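Local coordinates for protein ubiquitin-conjugating enzyme E2, putative (Trypanosoma cruzi, PDB 4DS2) that probably accepts ubiquitin or a related modifier as a thioester and passes it on toward substrate proteins, as E2 conjugating enzymes of the UBC family do, at residues Lys18-Glu23 with Thr39-Val44; Val88-Pro93 with Lys125-Arg130; Ser62-Ala67 with Val94-Val99; Ser133-Arg138 with His149-Phe154. One frame throughout, in Å; residues are numbered along the deposited sequence.

In the fold
The four contacts run across the UBC fold from the outer helix 11-27 to the C-terminal helices. Interaction 1 sets that helix against the first strand of the sheet, and interaction 2 packs helix 120-132 against the last; their centres lie about 14 Å apart, and Ile-41 touches Leu-128 between them. Interactions 2 and 3, about 10 Å apart between centres, touch through Phe-90 on Val-99 and Arg-130 on Leu-98. Interaction 4 lies about 11 Å from interaction 3, centre to centre, where Tyr-64 meets Tyr-135, and is also tied to interaction 2 by a probable hydrogen bond from Arg-130 NH1 to Ser-137 O (2.7 Å). Interactions 1 and 4, about 29 Å apart between centres, lie on opposite sides of the chain's centre.

Interaction 1 of 4, residues Lys18-Glu23 with Thr39-Val44; sequences KLLLEE and TAIFSV
Val-44 offers its two methyls to two neighbouring leucines of the helix. CG2 meets the tip of Leu-20, 3.8 Å from Leu-20 CD2, while the other branch and CB lie against Leu-21, whose CD2 is 3.9 Å from Val-44 CB and 4.1 Å from Val-44 CG1. Both leucines approach the valine at a slant, neither end-on nor side by side. The division of labour follows from the valine torsion: with CG1 anti to the backbone N (chi1 175°), CG2 lies beside that N and is the branch presented to Leu-20. Leu-20 in turn points from the helix toward the strand, and its second methyl, CD1, touches Ile-41 CD1 at 4.3 Å. No hydrogen bond joins the two segments, so the contact is wholly apolar.

Ile-41 and Val-44 both point toward the helix although they are three positions apart, with two residues between them, which a regular strand would not allow. The classic beta bulge of Phe-42 and Ser-43, both opposite Lys-55 of strand 51-57, accounts for the change of phase. Ile-124 of helix 120-132 and Trp-52 of strand 51-57 also touch Leu-20. The short axes pass 9.4 Å apart at a crossing angle of -128°. This is the N-terminal helix laid against the first strand of the antiparallel sheet, an arrangement characteristic of the E2 (UBC) fold.

Interaction 2 of 4, residues Val88-Pro93 with Lys125-Arg130; sequences VRFVTP and KLVLDR
Val-88 and Val-127 meet methyl to methyl, one from the last strand of the sheet and one from the helix packed against it. Val-88 CG1 lies 4.1 Å from Val-127 CG1, and the second branches pair likewise, Val-88 CG2 with Val-127 CG2 at 4.2 Å. Both valines have CG1 anti to the backbone N (chi1 -176° in Val-88, 162° in Val-127), and with the two side chains running antiparallel alongside each other, CG1 meets CG1 and CG2 meets CG2. The nearest alpha carbons, CA of Val-88 and CA of Val-127, are 7.7 Å apart, a gap that the two short side chains bridge.

Phe-90 adds the third member. Its CB does not aim straight at the helix, but the ring reaches over and brings CE1 to 4.4 Å from Val-127 CG1, an oblique approach to the ring. One methyl of Val-127 therefore serves both strand residues. All three touching side chains are buried and no hydrogen bond crosses the contact, which makes it a purely hydrophobic piece of the core.

In the next layer, Leu-73 of strand 70-76 touches both Val-88 and Phe-90, while Met-109 and Val-110 of helix 108-111 touch Val-127. Further along the helix, Arg-130 is held by a salt bridge to Asp-141 and a hydrogen bond to Ser-137 O. The centre of the contact lies about 2 Å from the centre of the chain. The whole is the packing of the central helix 120-132 on the antiparallel sheet of the E2 (UBC) alpha/beta fold.

Interaction 3 of 4, residues Ser62-Ala67 with Val94-Val99; sequences SVYGGA and VYSPLV
Tyr-64, with CG anti to its carbonyl carbon (chi1 -63°), projects its ring toward Val-94, Tyr-95 and Ser-96, and Ser-96 places OG anti to its own backbone N (chi1 161°), within a water's span of the phenol. The phenol OH donates to Tyr-95 O at 2.8 Å; the acceptor sits at the ring edge in the plane of the ring, and the donor lies in the carbonyl plane with a C=O...OH angle of 151°. One water links the same OH (2.7 Å, the water donating) to Ser-96 OG (2.6 Å). The Tyr-64 oxygen thus gives one hydrogen bond and receives another.

Ser-96 OG also accepts from Leu-98 N at 2.8 Å, which closes an ST turn and fixes the hydroxyl that the water uses. On the ring carbons, Val-94 CG1 comes within 3.6 Å of Tyr-64 CE1, an oblique approach, the two side chains crossing at about a right angle.

The phenol thereby ties the loop between strands 51-57 and 70-76 to the one that follows strand 87-90. Phe-158 and Val-162 of helix 155-162 pack against Tyr-64, and its ring also meets Phe-132 at the end of helix 120-132.

Interaction 4 of 4, residues Ser133-Arg138 with His149-Phe154; sequences SQYKSR and HYLEKF
Tyr-135 turns the edge of its ring to Leu-151: CD2 of the leucine lies near the ring plane, 4.1 Å from Tyr-135 CD2, and the two side chains cross at about a right angle. The contact joins the loop after helix 120-132 to helix 145-153 in the C-terminal helical part of the E2 (UBC) fold. That loop makes a type I beta turn from Gln-134 to Ser-137, with Tyr-135 and Lys-136 as its central pair, so the leucine packs on the middle of the turn.

Leu-151 points toward the turn, and one methyl does most of the work. Besides the tyrosine ring, CD2 touches the backbone at Lys-136 CA (4.1 Å) and comes to 4.4 Å from Lys-136 CG, before the lysine chain leads off elsewhere. Tyr-135 holds CG between its backbone N and carbonyl carbon (chi1 53°), the crowded position, and this rotation brings the ring round to the leucine. Phe-158 of helix 155-162 touches both residues from the next helix, while Arg-148 bonds to Tyr-135 O and so ties the turn to helix 145-153 a second time.

At the rim, Arg-138 points toward the helix and passes Glu-152. The opposite charges may attract weakly without forming a salt bridge, and Arg-138 NE also has a long, weak ion pair with Asp-142. Across the contact, Arg-138 NE and Glu-152 OE2 stay 5.1 Å apart, and the closest touch is made by a carbon, Arg-138 CD, at 4.3 Å from Glu-152 OE2.

Interaction 1 of 4, residues Lys18-Glu23 with Thr39-Val44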
# COMPACT_ATOMS: atom_id res chain seq x y z
N LYS A 18 13.90 10.78 1.43
CA LYS A 18 14.39 11.76 0.44
C LYS A 18 14.12 11.28 -0.98
O LYS A 18 13.79 12.08 -1.86
CB LYS A 18 15.89 11.99 0.62
CG LYS A 18 16.28 12.60 1.94
CD LYS A 18 17.79 12.82 2.09
CE LYS A 18 18.20 13.37 3.46
NZ LYS A 18 19.10 14.59 3.41
N LEU A 19 14.26 9.97 -1.21
CA LEU A 19 14.06 9.41 -2.57
C LEU A 19 12.58 9.39 -2.94
O LEU A 19 12.24 9.72 -4.06
CB LEU A 19 14.70 8.02 -2.74
CG LEU A 19 16.13 8.03 -3.36
CD1 LEU A 19 16.80 6.66 -3.27
CD2 LEU A 19 16.17 8.49 -4.81
N LEU A 20 11.71 9.03 -1.98
CA LEU A 20 10.26 9.06 -2.21
C LEU A 20 9.75 10.47 -2.52
O LEU A 20 8.94 10.66 -3.41
CB LEU A 20 9.51 8.50 -1.02
CG LEU A 20 7.98 8.46 -1.18
CD1 LEU A 20 7.55 7.65 -2.38
CD2 LEU A 20 7.36 7.88 0.09
N LEU A 21 10.22 11.46 -1.75
CA LEU A 21 9.82 12.86 -1.88
C LEU A 21 10.21 13.43 -3.22
O LEU A 21 9.46 14.16 -3.84
CB LEU A 21 10.47 13.69 -0.76
CG LEU A 21 9.94 13.41 0.66
CD1 LEU A 21 10.80 14.19 1.63
CD2 LEU A 21 8.47 13.77 0.81
N GLU A 22 11.40 13.05 -3.67
CA GLU A 22 11.86 13.39 -5.00
C GLU A 22 10.96 12.82 -6.12
O GLU A 22 10.66 13.52 -7.12
CB GLU A 22 13.31 12.96 -5.13
CG GLU A 22 14.24 13.76 -4.20
CD GLU A 22 15.73 13.50 -4.42
OE1 GLU A 22 16.08 12.60 -5.21
OE2 GLU A 22 16.55 14.20 -3.78
N GLU A 23 10.49 11.59 -5.95
CA GLU A 23 9.62 10.92 -6.93
C GLU A 23 8.18 11.41 -6.92
O GLU A 23 7.56 11.53 -7.98
CB GLU A 23 9.56 9.43 -6.67
CG GLU A 23 10.86 8.68 -6.83
CD GLU A 23 10.81 7.35 -6.08
OE1 GLU A 23 11.88 6.90 -5.60
OE2 GLU A 23 9.68 6.75 -5.96
N THR A 39 -1.05 3.79 -9.44
CA THR A 39 -1.61 4.51 -8.32
C THR A 39 -0.68 5.68 -8.06
O THR A 39 0.52 5.55 -8.22
CB THR A 39 -1.69 3.59 -7.10
OG1 THR A 39 -0.54 3.77 -6.25
CG2 THR A 39 -1.79 2.06 -7.57
N ALA A 40 -1.23 6.83 -7.69
CA ALA A 40 -0.43 8.03 -7.51
C ALA A 40 -0.37 8.32 -6.01
O ALA A 40 -1.41 8.44 -5.36
CB ALA A 40 -1.04 9.19 -8.29
N ILE A 41 0.84 8.39 -5.47
CA ILE A 41 1.07 8.88 -4.11
C ILE A 41 1.29 10.38 -4.29
O ILE A 41 2.19 10.77 -5.03
CB ILE A 41 2.32 8.25 -3.44
CG1 ILE A 41 2.36 6.72 -3.61
CG2 ILE A 41 2.37 8.60 -1.95
CD1 ILE A 41 3.66 6.02 -3.19
N PHE A 42 0.47 11.20 -3.62
CA PHE A 42 0.50 12.68 -3.78
C PHE A 42 0.75 13.52 -2.49
O PHE A 42 0.90 14.74 -2.58
CB PHE A 42 -0.77 13.16 -4.48
CG PHE A 42 -2.02 13.06 -3.63
CD1 PHE A 42 -2.75 11.88 -3.58
CD2 PHE A 42 -2.46 14.16 -2.88
CE1 PHE A 42 -3.89 11.78 -2.78
CE2 PHE A 42 -3.60 14.07 -2.09
CZ PHE A 42 -4.31 12.88 -2.04
N SER A 43 0.80 12.88 -1.32
CA SER A 43 1.25 13.52 -0.09
C SER A 43 1.99 12.53 0.79
O SER A 43 1.57 11.39 0.95
CB SER A 43 0.07 14.14 0.67
OG SER A 43 0.35 14.23 2.05
N VAL A 44 3.09 12.98 1.38
CA VAL A 44 3.89 12.20 2.32
C VAL A 44 4.20 13.07 3.53
O VAL A 44 5.05 13.94 3.46
CB VAL A 44 5.25 11.77 1.68
CG1 VAL A 44 6.11 11.05 2.71
CG2 VAL A 44 5.05 10.89 0.45

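Interaction 2 of 4, residues Val88-Pro93 with Lys125-Arg130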
# COMPACT_ATOMS: atom_id res chain seq x y z
N VAL A 88 3.02 -1.88 5.78
CA VAL A 88 1.98 -0.98 5.26
C VAL A 88 0.62 -1.34 5.89
O VAL A 88 0.35 -2.53 6.18
CB VAL A 88 1.95 -1.01 3.72
CG1 VAL A 88 0.95 -0.02 3.12
CG2 VAL A 88 3.36 -0.70 3.20
N ARG A 89 -0.18 -0.30 6.16
CA ARG A 89 -1.49 -0.41 6.79
C ARG A 89 -2.40 0.57 6.12
O ARG A 89 -1.97 1.67 5.79
CB ARG A 89 -1.37 -0.06 8.26
CG ARG A 89 -2.46 -0.57 9.20
CD ARG A 89 -1.93 -0.64 10.63
NE ARG A 89 -2.99 -0.79 11.65
CZ ARG A 89 -3.22 -1.89 12.39
NH1 ARG A 89 -2.49 -3.00 12.24
NH2 ARG A 89 -4.20 -1.90 13.30
N PHE A 90 -3.65 0.21 5.86
CA PHE A 90 -4.61 1.19 5.34
C PHE A 90 -5.25 1.87 6.51
O PHE A 90 -5.76 1.17 7.40
CB PHE A 90 -5.65 0.53 4.44
CG PHE A 90 -5.08 0.13 3.12
CD1 PHE A 90 -4.31 -1.02 3.00
CD2 PHE A 90 -5.22 0.96 2.01
CE1 PHE A 90 -3.75 -1.36 1.79
CE2 PHE A 90 -4.66 0.60 0.79
CZ PHE A 90 -3.93 -0.55 0.68
N VAL A 91 -5.19 3.21 6.53
CA VAL A 91 -5.94 3.99 7.51
C VAL A 91 -7.38 4.11 7.02
O VAL A 91 -8.30 3.99 7.81
CB VAL A 91 -5.37 5.40 7.74
CG1 VAL A 91 -6.31 6.22 8.63
CG2 VAL A 91 -3.96 5.33 8.33
N THR A 92 -7.56 4.36 5.71
CA THR A 92 -8.87 4.31 5.07
C THR A 92 -9.35 2.86 5.01
O THR A 92 -8.57 1.99 4.60
CB THR A 92 -8.84 4.83 3.62
OG1 THR A 92 -8.42 6.19 3.57
CG2 THR A 92 -10.25 4.71 2.96
N PRO A 93 -10.62 2.59 5.40
CA PRO A 93 -11.10 1.23 5.14
C PRO A 93 -11.14 0.94 3.64
O PRO A 93 -11.32 1.87 2.83
CB PRO A 93 -12.51 1.21 5.74
CG PRO A 93 -12.92 2.64 5.81
CD PRO A 93 -11.64 3.41 6.07
N LYS A 125 4.93 0.73 -3.76
CA LYS A 125 4.34 0.49 -5.06
C LYS A 125 3.87 -0.95 -5.21
O LYS A 125 2.88 -1.19 -5.87
CB LYS A 125 5.31 0.88 -6.17
CG LYS A 125 5.58 2.39 -6.20
CD LYS A 125 6.34 2.83 -7.45
CE LYS A 125 7.41 3.88 -7.16
NZ LYS A 125 8.70 3.20 -6.87
N LEU A 126 4.57 -1.89 -4.58
CA LEU A 126 4.19 -3.31 -4.68
C LEU A 126 2.83 -3.55 -4.05
O LEU A 126 2.05 -4.36 -4.55
CB LEU A 126 5.24 -4.24 -4.03
CG LEU A 126 4.81 -5.72 -3.97
CD1 LEU A 126 5.99 -6.65 -3.82
CD2 LEU A 126 3.79 -5.99 -2.86
N VAL A 127 2.58 -2.87 -2.94
CA VAL A 127 1.37 -3.09 -2.14
C VAL A 127 0.17 -2.43 -2.77
O VAL A 127 -0.93 -3.02 -2.76
CB VAL A 127 1.48 -2.51 -0.73
CG1 VAL A 127 0.09 -2.37 -0.11
CG2 VAL A 127 2.40 -3.39 0.13
N LEU A 128 0.37 -1.21 -3.29
CA LEU A 128 -0.71 -0.47 -3.93
C LEU A 128 -1.20 -1.20 -5.16
O LEU A 128 -2.40 -1.34 -5.38
CB LEU A 128 -0.26 0.93 -4.30
CG LEU A 128 0.09 1.86 -3.13
CD1 LEU A 128 0.89 3.06 -3.65
CD2 LEU A 128 -1.16 2.28 -2.39
N ASP A 129 -0.25 -1.67 -5.95
CA ASP A 129 -0.54 -2.42 -7.15
C ASP A 129 -1.21 -3.77 -6.83
O ASP A 129 -2.14 -4.22 -7.52
CB ASP A 129 0.75 -2.67 -7.93
CG ASP A 129 0.58 -3.72 -9.01
OD1 ASP A 129 -0.26 -3.50 -9.93
OD2 ASP A 129 1.28 -4.76 -8.91
N ARG A 130 -0.69 -4.43 -5.83
CA ARG A 130 -1.20 -5.74 -5.46
C ARG A 130 -2.66 -5.65 -5.05
O ARG A 130 -3.48 -6.44 -5.47
CB ARG A 130 -0.33 -6.33 -4.34
CG ARG A 130 -0.84 -7.59 -3.73
CD ARG A 130 -0.99 -8.70 -4.73
NE ARG A 130 -1.46 -9.89 -4.04
CZ ARG A 130 -1.93 -10.97 -4.65
NH1 ARG A 130 -2.00 -11.02 -5.98
NH2 ARG A 130 -2.32 -12.02 -3.93

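Interaction 3 of 4, residues Ser62-Ala67 with Val94-Val99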
# COMPACT_ATOMS: atom_id res chain seq x y z
N SER A 62 -8.93 0.97 -12.00
CA SER A 62 -9.48 -0.04 -11.10
C SER A 62 -10.83 0.33 -10.44
O SER A 62 -11.24 1.49 -10.42
CB SER A 62 -8.45 -0.41 -10.03
OG SER A 62 -8.35 0.57 -9.01
N VAL A 63 -11.47 -0.70 -9.89
CA VAL A 63 -12.70 -0.60 -9.08
C VAL A 63 -12.60 0.45 -7.99
O VAL A 63 -13.59 1.14 -7.67
CB VAL A 63 -13.01 -1.96 -8.38
CG1 VAL A 63 -14.29 -2.59 -8.92
CG2 VAL A 63 -11.85 -2.95 -8.48
N TYR A 64 -11.39 0.53 -7.43
CA TYR A 64 -11.01 1.38 -6.27
C TYR A 64 -10.67 2.85 -6.56
O TYR A 64 -10.65 3.68 -5.64
CB TYR A 64 -9.76 0.77 -5.61
CG TYR A 64 -9.99 -0.62 -5.04
CD1 TYR A 64 -10.59 -0.79 -3.80
CD2 TYR A 64 -9.63 -1.75 -5.75
CE1 TYR A 64 -10.81 -2.05 -3.28
CE2 TYR A 64 -9.85 -3.01 -5.24
CZ TYR A 64 -10.44 -3.15 -4.00
OH TYR A 64 -10.66 -4.40 -3.46
N GLY A 65 -10.38 3.18 -7.82
CA GLY A 65 -10.11 4.57 -8.22
C GLY A 65 -11.24 5.20 -8.99
O GLY A 65 -11.02 6.11 -9.76
N GLY A 66 -12.47 4.70 -8.76
CA GLY A 66 -13.66 5.15 -9.50
C GLY A 66 -13.94 6.64 -9.38
O GLY A 66 -13.76 7.36 -10.35
N ALA A 67 -14.34 7.09 -8.19
CA ALA A 67 -14.66 8.50 -7.94
C ALA A 67 -13.42 9.36 -7.60
O ALA A 67 -13.55 10.45 -7.04
CB ALA A 67 -15.68 8.61 -6.81
N VAL A 94 -10.91 -0.33 3.32
CA VAL A 94 -10.82 -0.87 1.95
C VAL A 94 -11.44 -2.28 1.99
O VAL A 94 -11.00 -3.15 2.79
CB VAL A 94 -9.35 -0.96 1.44
CG1 VAL A 94 -9.32 -1.45 -0.02
CG2 VAL A 94 -8.65 0.38 1.58
N TYR A 95 -12.50 -2.50 1.19
CA TYR A 95 -13.06 -3.84 1.07
C TYR A 95 -12.15 -4.61 0.11
O TYR A 95 -11.93 -4.20 -1.01
CB TYR A 95 -14.53 -3.82 0.63
CG TYR A 95 -15.20 -5.18 0.64
CD1 TYR A 95 -15.55 -5.79 1.84
CD2 TYR A 95 -15.46 -5.88 -0.56
CE1 TYR A 95 -16.15 -7.05 1.85
CE2 TYR A 95 -16.07 -7.14 -0.56
CZ TYR A 95 -16.42 -7.73 0.65
OH TYR A 95 -17.02 -8.98 0.71
N SER A 96 -11.59 -5.71 0.60
CA SER A 96 -10.59 -6.47 -0.15
C SER A 96 -10.32 -7.81 0.52
O SER A 96 -10.39 -7.91 1.76
CB SER A 96 -9.29 -5.68 -0.21
OG SER A 96 -8.19 -6.52 -0.52
N PRO A 97 -9.97 -8.83 -0.30
CA PRO A 97 -9.44 -10.10 0.25
C PRO A 97 -8.07 -9.96 0.93
O PRO A 97 -7.69 -10.81 1.74
CB PRO A 97 -9.28 -10.97 -1.00
CG PRO A 97 -9.83 -10.20 -2.17
CD PRO A 97 -9.87 -8.78 -1.77
N LEU A 98 -7.34 -8.90 0.58
CA LEU A 98 -5.93 -8.75 1.02
C LEU A 98 -5.78 -7.81 2.28
O LEU A 98 -4.73 -7.78 2.95
CB LEU A 98 -5.04 -8.35 -0.20
CG LEU A 98 -4.97 -9.27 -1.46
CD1 LEU A 98 -4.43 -8.50 -2.66
CD2 LEU A 98 -4.12 -10.52 -1.24
N VAL A 99 -6.87 -7.14 2.65
CA VAL A 99 -6.90 -6.19 3.77
C VAL A 99 -7.94 -6.59 4.85
O VAL A 99 -9.06 -6.95 4.53
CB VAL A 99 -7.24 -4.77 3.29
CG1 VAL A 99 -7.11 -3.77 4.45
CG2 VAL A 99 -6.39 -4.39 2.08
O HOH W 1 -8.40 -5.91 -3.07

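Interaction 4 of 4, residues Ser133-Arg138 with His149-Phe154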
# COMPACT_ATOMS: atom_id res chain seq x y z
N SER A 133 -4.92 -3.40 -7.98
CA SER A 133 -4.79 -3.85 -9.37
C SER A 133 -4.59 -5.34 -9.59
O SER A 133 -5.12 -5.85 -10.55
CB SER A 133 -3.71 -3.06 -10.07
OG SER A 133 -4.27 -1.82 -10.46
N GLN A 134 -3.85 -6.03 -8.72
CA GLN A 134 -3.61 -7.44 -8.97
C GLN A 134 -4.34 -8.32 -7.98
O GLN A 134 -3.92 -9.43 -7.71
CB GLN A 134 -2.12 -7.78 -8.95
CG GLN A 134 -1.23 -6.91 -9.86
CD GLN A 134 -1.54 -7.00 -11.37
OE1 GLN A 134 -2.24 -7.91 -11.84
NE2 GLN A 134 -0.98 -6.05 -12.15
N TYR A 135 -5.46 -7.86 -7.47
CA TYR A 135 -6.15 -8.60 -6.42
C TYR A 135 -6.79 -9.91 -6.87
O TYR A 135 -6.87 -10.86 -6.05
CB TYR A 135 -7.23 -7.74 -5.74
CG TYR A 135 -8.21 -7.11 -6.70
CD1 TYR A 135 -7.90 -5.91 -7.35
CD2 TYR A 135 -9.42 -7.72 -6.98
CE1 TYR A 135 -8.77 -5.32 -8.23
CE2 TYR A 135 -10.32 -7.14 -7.87
CZ TYR A 135 -10.00 -5.93 -8.49
OH TYR A 135 -10.88 -5.32 -9.36
N LYS A 136 -7.24 -9.98 -8.14
CA LYS A 136 -7.93 -11.18 -8.70
C LYS A 136 -7.11 -12.46 -8.62
O LYS A 136 -7.70 -13.53 -8.52
CB LYS A 136 -8.39 -10.98 -10.16
CG LYS A 136 -9.53 -9.99 -10.33
CD LYS A 136 -10.26 -10.15 -11.66
CE LYS A 136 -11.08 -8.89 -12.04
NZ LYS A 136 -10.37 -7.72 -12.65
N SER A 137 -5.78 -12.35 -8.68
CA SER A 137 -4.89 -13.53 -8.62
C SER A 137 -4.44 -13.81 -7.17
O SER A 137 -3.63 -13.10 -6.55
CB SER A 137 -3.71 -13.40 -9.56
OG SER A 137 -2.81 -12.47 -9.03
N ARG A 138 -4.99 -14.89 -6.64
CA ARG A 138 -4.77 -15.29 -5.28
C ARG A 138 -3.36 -15.86 -5.05
O ARG A 138 -2.86 -16.60 -5.89
CB ARG A 138 -5.79 -16.39 -4.95
CG ARG A 138 -5.75 -16.84 -3.52
CD ARG A 138 -7.08 -17.44 -3.08
NE ARG A 138 -7.03 -17.69 -1.64
CZ ARG A 138 -6.42 -18.73 -1.08
NH1 ARG A 138 -5.81 -19.66 -1.83
NH2 ARG A 138 -6.43 -18.86 0.25
N HIS A 149 -14.07 -15.13 -1.24
CA HIS A 149 -15.23 -15.92 -1.65
C HIS A 149 -16.23 -15.13 -2.45
O HIS A 149 -16.75 -15.61 -3.44
CB HIS A 149 -15.90 -16.48 -0.41
CG HIS A 149 -16.93 -17.54 -0.71
ND1 HIS A 149 -18.07 -17.27 -1.38
CD2 HIS A 149 -16.96 -18.90 -0.39
CE1 HIS A 149 -18.79 -18.40 -1.49
NE2 HIS A 149 -18.11 -19.40 -0.87
N TYR A 150 -16.46 -13.90 -2.04
CA TYR A 150 -17.42 -13.06 -2.71
C TYR A 150 -16.94 -12.59 -4.10
O TYR A 150 -17.73 -12.57 -5.06
CB TYR A 150 -17.75 -11.88 -1.80
CG TYR A 150 -19.07 -11.23 -2.13
CD1 TYR A 150 -20.30 -11.89 -1.91
CD2 TYR A 150 -19.11 -9.93 -2.67
CE1 TYR A 150 -21.51 -11.27 -2.22
CE2 TYR A 150 -20.31 -9.31 -2.99
CZ TYR A 150 -21.50 -9.97 -2.77
OH TYR A 150 -22.67 -9.31 -3.10
N LEU A 151 -15.67 -12.19 -4.21
CA LEU A 151 -15.10 -11.94 -5.55
C LEU A 151 -15.20 -13.15 -6.49
O LEU A 151 -15.52 -13.02 -7.69
CB LEU A 151 -13.61 -11.56 -5.44
CG LEU A 151 -12.88 -11.31 -6.78
CD1 LEU A 151 -13.32 -10.06 -7.53
CD2 LEU A 151 -11.39 -11.27 -6.52
N GLU A 152 -14.88 -14.31 -5.94
CA GLU A 152 -14.81 -15.54 -6.73
C GLU A 152 -16.16 -15.95 -7.29
O GLU A 152 -16.24 -16.47 -8.40
CB GLU A 152 -14.19 -16.68 -5.91
CG GLU A 152 -12.67 -16.73 -6.00
CD GLU A 152 -12.02 -17.72 -5.03
OE1 GLU A 152 -12.72 -18.29 -4.15
OE2 GLU A 152 -10.80 -17.94 -5.13
N LYS A 153 -17.23 -15.69 -6.54
CA LYS A 153 -18.57 -16.13 -6.93
C LYS A 153 -19.53 -15.04 -7.31
O LYS A 153 -20.52 -15.30 -7.96
CB LYS A 153 -19.13 -17.03 -5.83
CG LYS A 153 -18.33 -18.33 -5.87
CD LYS A 153 -18.72 -19.42 -4.91
CE LYS A 153 -17.52 -20.36 -4.74
NZ LYS A 153 -17.82 -21.64 -4.04
N PHE A 154 -19.24 -13.81 -6.93
CA PHE A 154 -20.03 -12.68 -7.38
C PHE A 154 -19.12 -11.56 -7.84
O PHE A 154 -19.18 -10.44 -7.30
CB PHE A 154 -20.98 -12.21 -6.28
CG PHE A 154 -21.96 -13.27 -5.86
CD1 PHE A 154 -23.22 -13.32 -6.43
CD2 PHE A 154 -21.61 -14.23 -4.93
CE1 PHE A 154 -24.12 -14.32 -6.07
CE2 PHE A 154 -22.49 -15.23 -4.56
CZ PHE A 154 -23.75 -15.27 -5.12